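Local coordinates for PFC0360w protein (Plasmodium falciparum, PDB 3NI8), which belongs to the AHA1 family and probably stimulates the ATPase activity of the chaperone Hsp90, at residues 33-38 and 75-80; 41-46 and 150-155; 102-107 and 112-117. All blocks are in the same frame, centred on the assembly; numbering follows the deposited sequence.

Interaction 1 (33-38 and 75-80). With IPA (isopropyl alcohol), chain B.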
# COMPACT_ATOMS: atom_id res chain seq x y z
N VAL A 33 1.40 -10.79 -9.85
CA VAL A 33 1.74 -9.53 -10.48
C VAL A 33 1.31 -8.35 -9.58
O VAL A 33 2.03 -7.37 -9.43
CB VAL A 33 1.11 -9.51 -11.92
CG1 VAL A 33 0.69 -8.15 -12.37
CG2 VAL A 33 2.06 -10.13 -12.92
N LEU A 34 0.14 -8.47 -8.96
CA LEU A 34 -0.29 -7.46 -7.99
C LEU A 34 0.56 -7.49 -6.72
O LEU A 34 0.96 -6.43 -6.21
CB LEU A 34 -1.76 -7.60 -7.66
CG LEU A 34 -2.71 -7.29 -8.81
CD1 LEU A 34 -4.12 -7.51 -8.36
CD2 LEU A 34 -2.49 -5.84 -9.30
N PHE A 35 0.85 -8.70 -6.22
CA PHE A 35 1.77 -8.90 -5.10
C PHE A 35 3.14 -8.26 -5.34
O PHE A 35 3.68 -7.57 -4.46
CB PHE A 35 1.91 -10.41 -4.79
CG PHE A 35 2.82 -10.73 -3.63
CD1 PHE A 35 2.31 -10.87 -2.35
CD2 PHE A 35 4.20 -10.90 -3.82
CE1 PHE A 35 3.16 -11.17 -1.26
CE2 PHE A 35 5.06 -11.17 -2.75
CZ PHE A 35 4.53 -11.32 -1.46
N ASN A 36 3.71 -8.50 -6.53
CA ASN A 36 4.96 -7.84 -6.96
C ASN A 36 4.86 -6.34 -6.82
O ASN A 36 5.74 -5.69 -6.27
CB ASN A 36 5.30 -8.18 -8.43
CG ASN A 36 6.48 -7.35 -8.96
OD1 ASN A 36 6.30 -6.34 -9.65
ND2 ASN A 36 7.70 -7.78 -8.64
N ALA A 37 3.76 -5.79 -7.30
CA ALA A 37 3.60 -4.34 -7.36
C ALA A 37 3.69 -3.69 -5.96
O ALA A 37 4.10 -2.51 -5.84
CB ALA A 37 2.28 -3.97 -8.04
N PHE A 38 3.29 -4.44 -4.92
CA PHE A 38 3.31 -3.92 -3.57
C PHE A 38 4.64 -4.13 -2.85
O PHE A 38 4.89 -3.49 -1.80
CB PHE A 38 2.18 -4.51 -2.73
CG PHE A 38 0.86 -3.81 -2.92
CD1 PHE A 38 0.44 -2.84 -2.02
CD2 PHE A 38 0.05 -4.12 -4.02
CE1 PHE A 38 -0.77 -2.19 -2.21
CE2 PHE A 38 -1.16 -3.48 -4.20
CZ PHE A 38 -1.58 -2.52 -3.30
N THR A 75 5.27 -7.18 8.18
CA THR A 75 5.03 -7.99 9.39
C THR A 75 4.46 -9.36 9.04
O THR A 75 4.44 -10.26 9.88
CB THR A 75 4.14 -7.28 10.45
OG1 THR A 75 2.81 -7.11 9.96
CG2 THR A 75 4.70 -5.90 10.81
N GLU A 76 4.02 -9.52 7.79
CA GLU A 76 3.56 -10.81 7.26
C GLU A 76 3.67 -10.83 5.74
O GLU A 76 3.10 -9.99 5.02
CB GLU A 76 2.12 -11.11 7.69
CG GLU A 76 1.71 -12.59 7.47
CD GLU A 76 0.19 -12.84 7.51
OE1 GLU A 76 -0.52 -12.30 8.39
OE2 GLU A 76 -0.29 -13.58 6.63
N ILE A 77 4.41 -11.81 5.24
CA ILE A 77 4.56 -12.00 3.79
C ILE A 77 4.16 -13.40 3.41
O ILE A 77 4.97 -14.33 3.54
CB ILE A 77 5.99 -11.71 3.29
CG1 ILE A 77 6.38 -10.25 3.56
CG2 ILE A 77 6.06 -11.98 1.79
CD1 ILE A 77 7.84 -10.03 3.65
N THR A 78 2.91 -13.53 2.96
CA THR A 78 2.35 -14.79 2.47
C THR A 78 2.16 -14.70 0.96
O THR A 78 1.08 -14.36 0.48
CB THR A 78 0.99 -15.11 3.16
OG1 THR A 78 1.05 -14.78 4.56
CG2 THR A 78 0.63 -16.61 3.00
N LYS A 79 3.22 -14.98 0.21
CA LYS A 79 3.23 -14.88 -1.26
C LYS A 79 2.41 -15.98 -1.93
O LYS A 79 2.59 -17.15 -1.56
CB LYS A 79 4.68 -14.98 -1.77
CG LYS A 79 4.84 -14.73 -3.29
CD LYS A 79 6.29 -14.39 -3.64
CE LYS A 79 6.56 -14.41 -5.15
NZ LYS A 79 7.93 -13.85 -5.40
N PRO A 80 1.55 -15.62 -2.92
CA PRO A 80 1.20 -14.28 -3.44
C PRO A 80 -0.17 -13.70 -2.96
O PRO A 80 -0.76 -12.83 -3.64
CB PRO A 80 1.16 -14.51 -4.96
CG PRO A 80 0.61 -15.92 -5.10
CD PRO A 80 1.00 -16.68 -3.81
C1 IPA B . 5.35 -1.05 0.22
C2 IPA B . 3.84 -1.11 0.50
C3 IPA B . 3.02 0.08 -0.01
O2 IPA B . 3.32 -2.33 0.03
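A chi1 of -179° swings the Phe35 ring away from its own backbone N and out over Pro80 and Lys79, while Lys79, its own CG likewise opposite N (chi1 -174°), runs its extended chain across the ring. This joins helix 31-39 to the end of strand 70-78 in the antiparallel sheet of the helix-grip fold of the SRPBCC superfamily, to which Aha1-like domains belong. Lys79 CG lies over one face of the Phe35 ring as a CH-pi contact, 4.0 Å from the centroid and displaced toward the rim; the two side chains cross at about a right angle, and the lysine's amino end leads away. Pro80, entered through a cis peptide bond, supplies a second, off-centre CH-pi contact from its CA, 4.2 Å from the centroid of the Phe35 ring. The buried ring also touches Ile83 and Phe104 on other strands of the sheet. The Phe38 side chain, nearly one turn on, packs against Trp140 and Ile148 of helix 132-150. No hydrogen bond links the two segments. At the far end of the Phe35 ring, Ile77 CG2 meets the edge in the ring plane, 3.7 Å from CZ.

Interaction 2 (41-46 and 150-155)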
# COMPACT_ATOMS: atom_id res chain seq x y z
N ALA A 41 10.76 -2.94 -5.15
CA ALA A 41 11.26 -1.58 -5.15
C ALA A 41 11.17 -0.90 -6.52
O ALA A 41 10.78 0.28 -6.61
CB ALA A 41 12.69 -1.52 -4.61
N TYR A 42 11.48 -1.64 -7.58
CA TYR A 42 11.49 -1.04 -8.91
C TYR A 42 10.07 -0.79 -9.47
O TYR A 42 9.86 0.19 -10.17
CB TYR A 42 12.41 -1.81 -9.86
CG TYR A 42 13.82 -1.96 -9.29
CD1 TYR A 42 14.37 -0.97 -8.49
CD2 TYR A 42 14.57 -3.09 -9.53
CE1 TYR A 42 15.64 -1.11 -7.95
CE2 TYR A 42 15.84 -3.24 -9.00
CZ TYR A 42 16.37 -2.24 -8.22
OH TYR A 42 17.63 -2.40 -7.69
N THR A 43 9.11 -1.64 -9.10
CA THR A 43 7.71 -1.38 -9.44
C THR A 43 7.16 -0.25 -8.58
O THR A 43 6.50 0.68 -9.10
CB THR A 43 6.84 -2.65 -9.38
OG1 THR A 43 7.43 -3.64 -10.23
CG2 THR A 43 5.46 -2.37 -9.92
N LEU A 44 7.44 -0.31 -7.27
CA LEU A 44 7.01 0.76 -6.36
C LEU A 44 7.47 2.16 -6.80
O LEU A 44 6.68 3.11 -6.76
CB LEU A 44 7.45 0.46 -4.92
CG LEU A 44 6.67 -0.64 -4.20
CD1 LEU A 44 7.50 -1.14 -3.04
CD2 LEU A 44 5.28 -0.18 -3.74
N THR A 45 8.73 2.25 -7.22
CA THR A 45 9.30 3.49 -7.76
C THR A 45 8.52 3.98 -9.00
O THR A 45 8.23 5.16 -9.10
CB THR A 45 10.79 3.31 -8.08
OG1 THR A 45 11.50 3.02 -6.87
CG2 THR A 45 11.39 4.59 -8.71
N ARG A 46 8.16 3.06 -9.92
CA ARG A 46 7.34 3.42 -11.07
C ARG A 46 5.98 3.89 -10.62
O ARG A 46 5.41 4.79 -11.21
CB ARG A 46 7.12 2.24 -12.01
CG ARG A 46 8.30 1.68 -12.76
CD ARG A 46 7.80 0.57 -13.70
NE ARG A 46 7.04 1.08 -14.85
CZ ARG A 46 6.29 0.33 -15.68
NH1 ARG A 46 6.16 -0.97 -15.50
NH2 ARG A 46 5.65 0.90 -16.70
N VAL A 150 -3.00 2.63 -14.79
CA VAL A 150 -2.57 3.51 -15.90
C VAL A 150 -1.07 3.44 -16.27
O VAL A 150 -0.73 3.56 -17.45
CB VAL A 150 -2.97 5.00 -15.62
CG1 VAL A 150 -2.42 5.93 -16.68
CG2 VAL A 150 -4.49 5.13 -15.57
N ILE A 151 -0.20 3.29 -15.28
CA ILE A 151 1.24 3.14 -15.51
C ILE A 151 1.61 1.68 -15.80
O ILE A 151 2.30 1.37 -16.78
CB ILE A 151 2.06 3.62 -14.27
CG1 ILE A 151 1.66 5.04 -13.82
CG2 ILE A 151 3.57 3.40 -14.48
CD1 ILE A 151 2.46 6.16 -14.40
N LEU A 152 1.15 0.78 -14.93
CA LEU A 152 1.46 -0.63 -15.08
C LEU A 152 0.61 -1.32 -16.15
O LEU A 152 0.89 -2.44 -16.51
CB LEU A 152 1.35 -1.35 -13.73
CG LEU A 152 2.13 -0.85 -12.51
CD1 LEU A 152 2.05 -1.93 -11.43
CD2 LEU A 152 3.59 -0.48 -12.80
N GLY A 153 -0.44 -0.68 -16.63
CA GLY A 153 -1.26 -1.24 -17.68
C GLY A 153 -2.05 -2.47 -17.27
O GLY A 153 -2.37 -3.33 -18.10
N TYR A 154 -2.40 -2.56 -15.99
CA TYR A 154 -3.27 -3.65 -15.56
C TYR A 154 -4.70 -3.17 -15.63
O TYR A 154 -5.07 -2.22 -14.95
CB TYR A 154 -2.93 -4.14 -14.17
CG TYR A 154 -1.47 -4.51 -13.95
CD1 TYR A 154 -0.64 -4.87 -15.02
CD2 TYR A 154 -0.94 -4.53 -12.67
CE1 TYR A 154 0.71 -5.20 -14.80
CE2 TYR A 154 0.39 -4.87 -12.44
CZ TYR A 154 1.21 -5.20 -13.50
OH TYR A 154 2.52 -5.54 -13.24
N PRO A 155 -5.51 -3.82 -16.47
CA PRO A 155 -6.90 -3.39 -16.61
C PRO A 155 -7.73 -3.76 -15.38
O PRO A 155 -7.54 -4.82 -14.77
CB PRO A 155 -7.38 -4.15 -17.85
CG PRO A 155 -6.20 -5.04 -18.32
CD PRO A 155 -5.23 -5.08 -17.18
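Helix 41-47 approaches the chain where it leaves helix 132-150, with the closest pair of CA atoms, those of Arg46 and Ile151, 7.5 Å apart, so the contact is made mainly by side chains; Gly153, with positive phi, then turns the chain away. Arg46 reaches across with its chain bent at chi3 (72°), which lays the guanidinium beside Leu152. Leu152 CD2 sits over one face of that group, off toward its rim and 3.8 Å from Arg46 NH1. Ile151 and Arg46 slide past each other in opposite directions, with Ile151 CG2 3.9 Å from Arg46 NH2. That same nitrogen is 3.4 Å from Ile151 O, but the angle is too poor for a hydrogen bond, so across these two segments the arginine makes packing contacts and no hydrogen bond. Leu152 uses both methyls: CD1 lies 3.8 Å from Thr43 CG2, and CD2 touches Thr43 as well as the arginine. Thr43 CG2 faces the leucine while OG1 bonds to Asn36 OD1 of the preceding helix. Leu152 CB rests over the centre of the Tyr154 ring. Such apolar packing, fringed by one arginine, joins the short helix pair to the end of the long C-terminal helix of the helix-grip fold.

Interaction 3 (102-107 and 112-117)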
# COMPACT_ATOMS: atom_id res chain seq x y z
N VAL A 102 -3.13 -6.25 2.74
CA VAL A 102 -3.50 -6.29 1.34
C VAL A 102 -3.68 -7.74 0.95
O VAL A 102 -2.78 -8.56 1.12
CB VAL A 102 -2.45 -5.61 0.39
CG1 VAL A 102 -3.09 -5.26 -1.00
CG2 VAL A 102 -1.83 -4.34 1.02
N GLU A 103 -4.87 -8.06 0.46
CA GLU A 103 -5.19 -9.39 0.00
C GLU A 103 -5.32 -9.39 -1.52
O GLU A 103 -5.91 -8.47 -2.12
CB GLU A 103 -6.47 -9.90 0.66
CG GLU A 103 -6.37 -10.11 2.16
CD GLU A 103 -7.74 -10.23 2.83
OE1 GLU A 103 -8.18 -9.23 3.44
OE2 GLU A 103 -8.39 -11.31 2.71
N PHE A 104 -4.75 -10.44 -2.12
CA PHE A 104 -4.81 -10.70 -3.55
C PHE A 104 -5.49 -12.04 -3.75
O PHE A 104 -4.86 -13.09 -3.64
CB PHE A 104 -3.40 -10.76 -4.11
CG PHE A 104 -2.54 -9.61 -3.67
CD1 PHE A 104 -2.64 -8.38 -4.30
CD2 PHE A 104 -1.65 -9.76 -2.61
CE1 PHE A 104 -1.85 -7.34 -3.91
CE2 PHE A 104 -0.88 -8.72 -2.21
CZ PHE A 104 -0.97 -7.50 -2.86
N ILE A 105 -6.79 -11.99 -4.04
CA ILE A 105 -7.63 -13.18 -4.07
C ILE A 105 -7.94 -13.57 -5.51
O ILE A 105 -8.48 -12.78 -6.28
CB ILE A 105 -8.97 -12.91 -3.32
CG1 ILE A 105 -8.71 -12.54 -1.83
CG2 ILE A 105 -9.96 -14.09 -3.48
CD1 ILE A 105 -9.73 -11.54 -1.25
N SER A 106 -7.62 -14.81 -5.87
CA SER A 106 -7.88 -15.31 -7.23
C SER A 106 -9.37 -15.58 -7.49
O SER A 106 -9.92 -16.57 -7.00
CB SER A 106 -7.07 -16.57 -7.50
OG SER A 106 -7.22 -16.99 -8.85
N VAL A 107 -10.00 -14.70 -8.27
CA VAL A 107 -11.42 -14.81 -8.60
C VAL A 107 -11.55 -15.96 -9.60
O VAL A 107 -12.33 -16.91 -9.40
CB VAL A 107 -11.99 -13.48 -9.17
CG1 VAL A 107 -13.34 -13.71 -9.86
CG2 VAL A 107 -12.15 -12.45 -8.06
N THR A 112 -7.87 -11.05 -10.49
CA THR A 112 -7.57 -11.01 -9.05
C THR A 112 -8.39 -9.95 -8.33
O THR A 112 -8.59 -8.85 -8.83
CB THR A 112 -6.07 -10.75 -8.82
OG1 THR A 112 -5.33 -11.81 -9.42
CG2 THR A 112 -5.73 -10.68 -7.33
N LYS A 113 -8.88 -10.31 -7.15
CA LYS A 113 -9.61 -9.37 -6.32
C LYS A 113 -8.66 -8.75 -5.31
O LYS A 113 -8.16 -9.44 -4.42
CB LYS A 113 -10.76 -10.06 -5.62
CG LYS A 113 -11.83 -9.13 -5.13
CD LYS A 113 -12.96 -9.94 -4.51
CE LYS A 113 -13.80 -9.06 -3.60
NZ LYS A 113 -12.92 -8.28 -2.67
N LEU A 114 -8.41 -7.46 -5.48
CA LEU A 114 -7.57 -6.70 -4.57
C LEU A 114 -8.41 -6.06 -3.45
O LEU A 114 -9.31 -5.26 -3.71
CB LEU A 114 -6.76 -5.65 -5.34
CG LEU A 114 -5.76 -4.70 -4.66
CD1 LEU A 114 -4.84 -5.47 -3.77
CD2 LEU A 114 -4.95 -3.93 -5.71
N LYS A 115 -8.11 -6.42 -2.22
CA LYS A 115 -8.80 -5.88 -1.06
C LYS A 115 -7.77 -5.26 -0.12
O LYS A 115 -7.00 -5.97 0.54
CB LYS A 115 -9.64 -6.98 -0.38
CG LYS A 115 -10.27 -6.58 0.94
CD LYS A 115 -11.30 -7.63 1.41
CE LYS A 115 -11.26 -7.82 2.94
NZ LYS A 115 -12.36 -8.70 3.47
N LEU A 116 -7.75 -3.93 -0.09
CA LEU A 116 -6.88 -3.22 0.83
C LEU A 116 -7.62 -2.70 2.09
O LEU A 116 -8.61 -1.96 1.98
CB LEU A 116 -6.13 -2.09 0.11
CG LEU A 116 -4.99 -1.42 0.90
CD1 LEU A 116 -4.00 -0.81 -0.06
CD2 LEU A 116 -5.48 -0.34 1.88
N THR A 117 -7.12 -3.10 3.27
CA THR A 117 -7.64 -2.62 4.56
C THR A 117 -6.61 -1.76 5.29
O THR A 117 -5.49 -2.20 5.56
CB THR A 117 -8.08 -3.78 5.52
OG1 THR A 117 -8.80 -4.77 4.79
CG2 THR A 117 -8.98 -3.24 6.61
O HOH W 1 -7.51 -6.43 3.27
O HOH W 2 -6.47 -14.93 -10.40
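Leu114 CD1 touches both Val102 and Phe104 on the buried face of two neighbouring strands, 3.3 Å from Val102 CG1 and 3.5 Å from Phe104 CE1. The leucine's chi1 of -179° sets CG opposite the backbone N, and its second torsion brings CD1 back over the adjacent strand. Phe104 lies alongside Leu114, pointing the same way, and its ring continues onto Leu34 and Phe35 of helix 31-39, while Leu114 meets Leu145 of helix 132-150. Further along this face, Thr112 turns CG2 toward Phe104 CB and gives its OG1 to a hydrogen bond with Val29 O. The two strands form a beta hairpin, 98-106 with 111-119, in the antiparallel sheet that the helices of the helix-grip fold pack against. Glu103 with Lys115 and Ile105 with Lys113 are the hydrogen-bonded pairs, each closed by two nearly straight N-H...O bonds; Glu103 N to Lys115 O measures 3.0 Å. Between these pairs, Leu114 CA adds a CA-H...O contact to Glu103 O. The face bearing Glu103, Ile105, Lys113 and Lys115 is more exposed and carries the charged side chains. There Glu103 and Lys115 run side by side, yet Glu103 OE1 remains 4.2 Å from Lys115 NZ, beyond a salt bridge, and comes nearest the lysine side chain at its CE methylene. Lys115 NZ has a long, weak ion pair with Glu22 on the next strand. A water lies within hydrogen-bonding distance of Glu103 OE1, Lys115 O and Thr117 OG1. Toward the turn, Ile105 and Val107 both pack on the base of Lys113, with Val107 CG2 3.7 Å from Lys113 CB, while the lysine's end leads away.

Helix 31-39 ties the three contacts together. Interactions 1 and 3 have centres about 10 Å apart and meet directly on the sheet: Pro80 O lies 3.4 Å from Phe104 CD2, and Phe38 CD2 lies 3.7 Å from Phe104 CZ. Interaction 2, its centre about 14 Å from that of interaction 1, joins it through Asn36 OD1 and Thr43 OG1, 3.0 Å apart, and through Val33 against Tyr154. Interactions 2 and 3 do not touch, their nearest atoms being about 7 Å apart. An isopropyl alcohol, probably from the crystallisation liquor, has its O2 2.7 Å from Phe38 O and also within hydrogen-bonding reach of Glu85, and lies about 6 Å from the Val102 side chain.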